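Local structure of UDP-N-Acetylglucosamine 2-Epimerase (Thermus thermophilus, 1V4V) at residues L10-R15 and Q50-F55. The protein probably catalyses the epimerisation of UDP-N-acetylglucosamine at C2 of the sugar, interconverting it with UDP-N-acetylmannosamine. Sequence-based numbering, arbitrary orientation.
Sequences LAFGTR and QALSLF
Phe12 meets the forked end of Leu52 with the far rim of its ring. Phe12 CZ lies 4.1 Å from Leu52 CD2, and Leu52 CD1 comes equally near to both CE1 and CZ of Phe12. The two side chains approach from opposite directions, and the methyl CD2 arrives obliquely to the ring. Both residues are buried, and the contact is wholly apolar. The Phe12 CG sits between its own backbone N and carbonyl carbon (chi1 51°), which sends the ring off the strand toward helix 45-53. Val38, Leu40, Ala18 and Leu48 also touch the Phe12 side chain. The N-terminal half of the enzyme is a Rossmann-like domain of the GT-B fold. Here the end of its first strand, 6-12, packs against helix 45-53, which follows the neighbouring parallel strand 34-40. A second, more exposed touch lies where helix 15-29 begins. Arg15 CG rests 3.8 Å from Ala51 CB. The CA atoms of Arg15 and Ala51 are 6.3 Å apart. Only the aliphatic base of the arginine takes part; its chain bends at chi3 (-71°) and its guanidinium group stays clear of Ala51. Thr14 is the N-cap of helix 15-29, and Glu17 OE1 accepts a hydrogen bond from Gly13 N.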
ATOM      1  N   LEU A  10       5.447   9.978 -15.818  1.00 22.05           N
ATOM      2  CA  LEU A  10       5.725   8.548 -15.765  1.00 23.23           C
ATOM      3  C   LEU A  10       7.036   8.445 -15.002  1.00 22.18           C
ATOM      4  O   LEU A  10       8.053   8.984 -15.433  1.00 23.17           O
ATOM      5  CB  LEU A  10       5.894   7.957 -17.170  1.00 23.85           C
ATOM      6  CG  LEU A  10       4.645   7.906 -18.044  1.00 26.93           C
ATOM      7  CD1 LEU A  10       4.317   9.304 -18.558  1.00 27.27           C
ATOM      8  CD2 LEU A  10       4.893   6.964 -19.216  1.00 27.94           C
ATOM      9  N   ALA A  11       7.005   7.767 -13.861  1.00 23.27           N
ATOM     10  CA  ALA A  11       8.190   7.619 -13.034  1.00 23.30           C
ATOM     11  C   ALA A  11       8.660   6.169 -12.988  1.00 23.20           C
ATOM     12  O   ALA A  11       7.907   5.286 -12.595  1.00 24.96           O
ATOM     13  CB  ALA A  11       7.889   8.114 -11.627  1.00 25.94           C
ATOM     14  N   PHE A  12       9.902   5.940 -13.398  1.00 23.87           N
ATOM     15  CA  PHE A  12      10.487   4.600 -13.404  1.00 24.52           C
ATOM     16  C   PHE A  12      12.006   4.710 -13.357  1.00 26.62           C
ATOM     17  O   PHE A  12      12.563   5.780 -13.622  1.00 27.78           O
ATOM     18  CB  PHE A  12      10.022   3.836 -14.644  1.00 26.45           C
ATOM     19  CG  PHE A  12      10.219   4.586 -15.929  1.00 24.78           C
ATOM     20  CD1 PHE A  12      11.456   4.591 -16.566  1.00 27.17           C
ATOM     21  CD2 PHE A  12       9.167   5.303 -16.495  1.00 26.60           C
ATOM     22  CE1 PHE A  12      11.645   5.302 -17.752  1.00 24.25           C
ATOM     23  CE2 PHE A  12       9.346   6.019 -17.683  1.00 25.78           C
ATOM     24  CZ  PHE A  12      10.585   6.018 -18.312  1.00 24.77           C
ATOM     25  N   GLY A  13      12.687   3.616 -13.021  1.00 28.18           N
ATOM     26  CA  GLY A  13      14.135   3.682 -12.923  1.00 29.25           C
ATOM     27  C   GLY A  13      14.962   2.535 -13.480  1.00 29.25           C
ATOM     28  O   GLY A  13      16.167   2.492 -13.249  1.00 29.62           O
ATOM     29  N   THR A  14      14.339   1.607 -14.198  1.00 29.67           N
ATOM     30  CA  THR A  14      15.081   0.490 -14.775  1.00 30.94           C
ATOM     31  C   THR A  14      14.723   0.340 -16.245  1.00 31.24           C
ATOM     32  O   THR A  14      13.654   0.768 -16.684  1.00 30.05           O
ATOM     33  CB  THR A  14      14.768  -0.840 -14.056  1.00 30.91           C
ATOM     34  OG1 THR A  14      13.460  -1.290 -14.427  1.00 29.21           O
ATOM     35  CG2 THR A  14      14.826  -0.653 -12.544  1.00 30.99           C
ATOM     36  N   ARG A  15      15.618  -0.282 -17.005  1.00 31.35           N
ATOM     37  CA  ARG A  15      15.393  -0.476 -18.429  1.00 33.48           C
ATOM     38  C   ARG A  15      14.128  -1.273 -18.729  1.00 32.89           C
ATOM     39  O   ARG A  15      13.371  -0.914 -19.627  1.00 32.82           O
ATOM     40  CB  ARG A  15      16.624  -1.130 -19.066  1.00 34.82           C
ATOM     41  CG  ARG A  15      17.784  -0.156 -19.209  1.00 40.10           C
ATOM     42  CD  ARG A  15      19.035  -0.807 -19.779  1.00 43.02           C
ATOM     43  NE  ARG A  15      19.667  -1.715 -18.827  1.00 47.17           N
ATOM     44  CZ  ARG A  15      20.870  -2.256 -18.997  1.00 48.71           C
ATOM     45  NH1 ARG A  15      21.368  -3.072 -18.078  1.00 49.06           N
ATOM     46  NH2 ARG A  15      21.577  -1.973 -20.082  1.00 50.67           N
ATOM     47  N   GLN A  50      19.827   5.948 -22.619  1.00 54.79           N
ATOM     48  CA  GLN A  50      20.092   5.331 -23.911  1.00 55.08           C
ATOM     49  C   GLN A  50      18.994   4.342 -24.290  1.00 53.11           C
ATOM     50  O   GLN A  50      18.707   4.142 -25.472  1.00 53.66           O
ATOM     51  CB  GLN A  50      21.442   4.612 -23.879  1.00 57.43           C
ATOM     52  CG  GLN A  50      22.081   4.459 -25.244  1.00 61.32           C
ATOM     53  CD  GLN A  50      22.381   5.801 -25.882  1.00 63.14           C
ATOM     54  OE1 GLN A  50      23.165   6.592 -25.352  1.00 65.19           O
ATOM     55  NE2 GLN A  50      21.754   6.070 -27.023  1.00 64.62           N
ATOM     56  N   ALA A  51      18.381   3.725 -23.285  1.00 50.46           N
ATOM     57  CA  ALA A  51      17.313   2.763 -23.518  1.00 46.76           C
ATOM     58  C   ALA A  51      16.078   3.461 -24.077  1.00 45.50           C
ATOM     59  O   ALA A  51      15.403   2.941 -24.965  1.00 45.25           O
ATOM     60  CB  ALA A  51      16.970   2.046 -22.222  1.00 48.06           C
ATOM     61  N   LEU A  52      15.787   4.645 -23.553  1.00 42.63           N
ATOM     62  CA  LEU A  52      14.635   5.410 -24.010  1.00 41.41           C
ATOM     63  C   LEU A  52      14.868   5.989 -25.405  1.00 40.66           C
ATOM     64  O   LEU A  52      13.923   6.382 -26.084  1.00 39.15           O
ATOM     65  CB  LEU A  52      14.324   6.535 -23.018  1.00 39.57           C
ATOM     66  CG  LEU A  52      13.660   6.097 -21.707  1.00 40.94           C
ATOM     67  CD1 LEU A  52      13.642   7.250 -20.710  1.00 40.12           C
ATOM     68  CD2 LEU A  52      12.245   5.617 -21.999  1.00 37.39           C
ATOM     69  N   SER A  53      16.128   6.030 -25.828  1.00 43.49           N
ATOM     70  CA  SER A  53      16.481   6.565 -27.143  1.00 44.87           C
ATOM     71  C   SER A  53      15.803   5.828 -28.288  1.00 44.81           C
ATOM     72  O   SER A  53      15.310   6.458 -29.226  1.00 44.27           O
ATOM     73  CB  SER A  53      17.998   6.530 -27.346  1.00 46.90           C
ATOM     74  OG  SER A  53      18.649   7.441 -26.477  1.00 49.19           O
ATOM     75  N   LEU A  54      15.783   4.500 -28.220  1.00 43.18           N
ATOM     76  CA  LEU A  54      15.155   3.696 -29.264  1.00 43.26           C
ATOM     77  C   LEU A  54      13.741   4.158 -29.547  1.00 42.28           C
ATOM     78  O   LEU A  54      13.318   4.210 -30.698  1.00 43.34           O
ATOM     79  CB  LEU A  54      15.095   2.215 -28.872  1.00 44.70           C
ATOM     80  CG  LEU A  54      14.198   1.373 -29.799  1.00 44.67           C
ATOM     81  CD1 LEU A  54      14.883   1.192 -31.148  1.00 46.49           C
ATOM     82  CD2 LEU A  54      13.900   0.024 -29.178  1.00 44.21           C
ATOM     83  N   PHE A  55      13.006   4.490 -28.490  1.00 40.63           N
ATOM     84  CA  PHE A  55      11.622   4.917 -28.640  1.00 38.96           C
ATOM     85  C   PHE A  55      11.472   6.411 -28.876  1.00 35.99           C
ATOM     86  O   PHE A  55      10.358   6.916 -28.972  1.00 36.97           O
ATOM     87  CB  PHE A  55      10.812   4.506 -27.407  1.00 40.72           C
ATOM     88  CG  PHE A  55      11.044   3.084 -26.982  1.00 42.43           C
ATOM     89  CD1 PHE A  55      12.024   2.775 -26.044  1.00 42.30           C
ATOM     90  CD2 PHE A  55      10.300   2.046 -27.536  1.00 43.19           C
ATOM     91  CE1 PHE A  55      12.261   1.454 -25.664  1.00 44.80           C
ATOM     92  CE2 PHE A  55      10.528   0.723 -27.164  1.00 43.87           C
ATOM     93  CZ  PHE A  55      11.511   0.427 -26.225  1.00 43.77           C
TER